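Local coordinates for transcriptional regulator containing CBS domains (Streptococcus pneumoniae, PDB 6UOF), which probably controls transcription in response to a small ligand sensed by its tandem CBS domains, the part of the protein present here, at residues 46-51 and 71-76. Sequence-based numbering, arbitrary orientation. Where two conformers were deposited one is given.
Sequences QVVVGV and SRSLFL
Ser71 meets Val51 through the backbone, joining the edge strand 48-52 of the first CBS motif to the loop 71-76 of the second. The two motifs together form the CBS pair, or Bateman module. Ser71 and Val51 make a single antiparallel bridge, a hydrogen-bonded pair with both bonds formed. Ser71 N donates to Val51 O at 2.8 Å, and Val51 N donates to Ser71 O at 3.1 Å. Ser71 CB sits 4.0 Å from Val51 CG2. The hydroxyl of Ser71 turns to Asp56, whose OD2 it hydrogen-bonds. Gly50, with no side chain, lies close to the loop here, its CA 3.2 Å from Ser71 O.

Arg72 starts out away from the strand, but bends at chi2 and chi3 bring its guanidinium back. The group lies obliquely near Val49 O, too far for a hydrogen bond. The carbonyl oxygen of Arg72 rests against Val51 CG2. At Ser73 the direct bonds give way to water. One water donates to Val49 O and accepts from Ser73 N, and it also lies above one face of the Arg72 guanidinium, toward the rim. Ser73 points toward the strand, and its CB packs on Gly50 CA. With OG anti to the backbone N (chi1 -174°), the hydroxyl oxygen comes within 3.7 Å of Val51 CG1.

The chain then moves off. Phe75 packs edge-to-face with Phe95 within the second motif. Leu76 returns to the contact, while Val48 also touches Val101 of strand 97-101. The side chains of Val48 and Leu76 run alongside each other, pointing opposite ways, and Val48 CG1 comes 4.2 Å from Leu76 CD2.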
ATOM      1  N   GLN A  46      -8.199   5.822  10.201  1.00 13.36           N
ATOM      2  CA  GLN A  46      -8.016   5.663   8.728  1.00 12.58           C
ATOM      3  C   GLN A  46      -6.627   6.153   8.282  1.00 11.73           C
ATOM      4  O   GLN A  46      -6.404   6.285   7.073  1.00 12.28           O
ATOM      5  CB  GLN A  46      -9.095   6.399   7.919  1.00 13.79           C
ATOM      6  CG  GLN A  46     -10.493   6.330   8.521  1.00 15.24           C
ATOM      7  CD  GLN A  46     -10.931   4.936   8.891  1.00 16.20           C
ATOM      8  OE1 GLN A  46     -10.826   4.001   8.109  1.00 19.16           O
ATOM      9  NE2 GLN A  46     -11.509   4.807  10.079  1.00 17.56           N
ATOM     10  N   VAL A  47      -5.734   6.423   9.234  1.00 11.75           N
ATOM     11  CA  VAL A  47      -4.372   6.928   8.918  1.00 11.86           C
ATOM     12  C   VAL A  47      -3.479   5.740   8.549  1.00 11.73           C
ATOM     13  O   VAL A  47      -3.556   4.675   9.182  1.00 11.76           O
ATOM     14  CB  VAL A  47      -3.801   7.741  10.101  1.00 12.84           C
ATOM     15  CG1 VAL A  47      -2.324   8.067   9.926  1.00 12.91           C
ATOM     16  CG2 VAL A  47      -4.589   9.018  10.310  1.00 14.00           C
ATOM     17  N   VAL A  48      -2.661   5.923   7.522  1.00 11.71           N
ATOM     18  CA  VAL A  48      -1.698   4.854   7.139  1.00 11.82           C
ATOM     19  C   VAL A  48      -0.630   4.762   8.234  1.00 12.57           C
ATOM     20  O   VAL A  48       0.029   5.772   8.513  1.00 15.09           O
ATOM     21  CB  VAL A  48      -1.087   5.150   5.766  1.00 12.43           C
ATOM     22  CG1 VAL A  48       0.014   4.156   5.417  1.00 12.81           C
ATOM     23  CG2 VAL A  48      -2.159   5.153   4.694  1.00 12.76           C
ATOM     24  N   VAL A  49      -0.470   3.577   8.814  1.00 11.47           N
ATOM     25  CA  VAL A  49       0.505   3.372   9.928  1.00 11.96           C
ATOM     26  C   VAL A  49       1.620   2.408   9.511  1.00 11.52           C
ATOM     27  O   VAL A  49       2.553   2.219  10.303  1.00 12.71           O
ATOM     28  CB  VAL A  49      -0.225   2.875  11.183  1.00 12.42           C
ATOM     29  CG1 VAL A  49      -1.075   3.978  11.793  1.00 12.89           C
ATOM     30  CG2 VAL A  49      -1.055   1.629  10.927  1.00 12.69           C
ATOM     31  N   GLY A  50       1.518   1.815   8.326  1.00 11.39           N
ATOM     32  CA  GLY A  50       2.546   0.876   7.858  1.00 11.58           C
ATOM     33  C   GLY A  50       2.101   0.201   6.582  1.00 11.40           C
ATOM     34  O   GLY A  50       1.033   0.543   6.028  1.00 11.04           O
ATOM     35  N   VAL A  51       2.926  -0.722   6.115  1.00 11.27           N
ATOM     36  CA  VAL A  51       2.608  -1.563   4.944  1.00 11.45           C
ATOM     37  C   VAL A  51       2.923  -3.007   5.332  1.00 11.94           C
ATOM     38  O   VAL A  51       3.817  -3.241   6.181  1.00 13.37           O
ATOM     39  CB  VAL A  51       3.393  -1.111   3.700  1.00 12.25           C
ATOM     40  CG1 VAL A  51       2.952   0.252   3.182  1.00 13.06           C
ATOM     41  CG2 VAL A  51       4.897  -1.141   3.923  1.00 14.33           C
ATOM     42  N   SER A  71       5.666  -3.450   8.217  0.50 14.98           N
ATOM     43  CA  SER A  71       6.839  -2.638   7.947  0.50 15.49           C
ATOM     44  C   SER A  71       6.499  -1.151   8.075  0.50 15.17           C
ATOM     45  O   SER A  71       5.293  -0.798   8.104  0.50 14.60           O
ATOM     46  CB  SER A  71       7.361  -2.874   6.546  0.50 16.09           C
ATOM     47  OG  SER A  71       7.779  -4.211   6.355  0.50 17.39           O
ATOM     48  N   ARG A  72       7.536  -0.312   8.104  1.00 15.48           N
ATOM     49  CA  ARG A  72       7.356   1.159   8.101  1.00 15.71           C
ATOM     50  C   ARG A  72       6.926   1.627   6.707  1.00 16.20           C
ATOM     51  O   ARG A  72       7.398   1.066   5.689  1.00 16.89           O
ATOM     52  CB  ARG A  72       8.663   1.873   8.458  1.00 16.32           C
ATOM     53  CG  ARG A  72       9.255   1.558   9.829  1.00 17.00           C
ATOM     54  CD  ARG A  72       8.342   1.864  10.999  1.00 17.36           C
ATOM     55  NE  ARG A  72       7.317   0.849  11.174  1.00 17.42           N
ATOM     56  CZ  ARG A  72       6.206   0.994  11.889  1.00 18.42           C
ATOM     57  NH1 ARG A  72       5.337  -0.000  11.953  1.00 19.40           N
ATOM     58  NH2 ARG A  72       5.951   2.134  12.498  1.00 18.52           N
ATOM     59  N   SER A  73       6.060   2.632   6.685  1.00 16.55           N
ATOM     60  CA  SER A  73       5.641   3.285   5.424  1.00 18.04           C
ATOM     61  C   SER A  73       6.217   4.705   5.433  1.00 19.20           C
ATOM     62  O   SER A  73       5.721   5.541   6.217  1.00 22.59           O
ATOM     63  CB  SER A  73       4.152   3.296   5.302  1.00 19.70           C
ATOM     64  OG  SER A  73       3.764   3.801   4.032  1.00 22.93           O
ATOM     65  N   LEU A  74       7.251   4.958   4.622  0.50 18.84           N
ATOM     66  CA  LEU A  74       7.915   6.293   4.552  0.50 19.63           C
ATOM     67  C   LEU A  74       7.581   6.982   3.221  0.50 18.96           C
ATOM     68  O   LEU A  74       7.527   8.233   3.188  0.50 19.97           O
ATOM     69  CB  LEU A  74       9.428   6.101   4.677  0.50 20.77           C
ATOM     70  CG  LEU A  74      10.259   7.373   4.523  0.50 21.91           C
ATOM     71  CD1 LEU A  74       9.988   8.337   5.671  0.50 22.39           C
ATOM     72  CD2 LEU A  74      11.742   7.046   4.449  0.50 22.76           C
ATOM     73  N   PHE A  75       7.442   6.193   2.153  1.00 17.89           N
ATOM     74  CA  PHE A  75       7.089   6.744   0.826  1.00 17.17           C
ATOM     75  C   PHE A  75       5.572   6.742   0.686  1.00 16.07           C
ATOM     76  O   PHE A  75       4.963   5.672   0.657  1.00 15.62           O
ATOM     77  CB  PHE A  75       7.811   5.974  -0.280  1.00 17.22           C
ATOM     78  CG  PHE A  75       7.615   6.509  -1.676  1.00 18.24           C
ATOM     79  CD1 PHE A  75       7.429   7.864  -1.910  1.00 19.02           C
ATOM     80  CD2 PHE A  75       7.745   5.666  -2.764  1.00 20.09           C
ATOM     81  CE1 PHE A  75       7.276   8.346  -3.201  1.00 20.17           C
ATOM     82  CE2 PHE A  75       7.607   6.152  -4.055  1.00 20.32           C
ATOM     83  CZ  PHE A  75       7.385   7.491  -4.265  1.00 20.16           C
ATOM     84  N   LEU A  76       5.016   7.947   0.661  1.00 15.87           N
ATOM     85  CA  LEU A  76       3.564   8.189   0.503  1.00 16.32           C
ATOM     86  C   LEU A  76       3.392   9.254  -0.570  1.00 16.08           C
ATOM     87  O   LEU A  76       4.252  10.149  -0.665  1.00 18.55           O
ATOM     88  CB  LEU A  76       2.975   8.678   1.825  1.00 16.80           C
ATOM     89  CG  LEU A  76       3.099   7.714   2.999  1.00 17.36           C
ATOM     90  CD1 LEU A  76       2.751   8.398   4.318  1.00 19.08           C
ATOM     91  CD2 LEU A  76       2.248   6.475   2.791  1.00 17.84           C
TER
HETATM   92  O   HOH W   1       4.947   3.356   9.243  1.00 18.03           O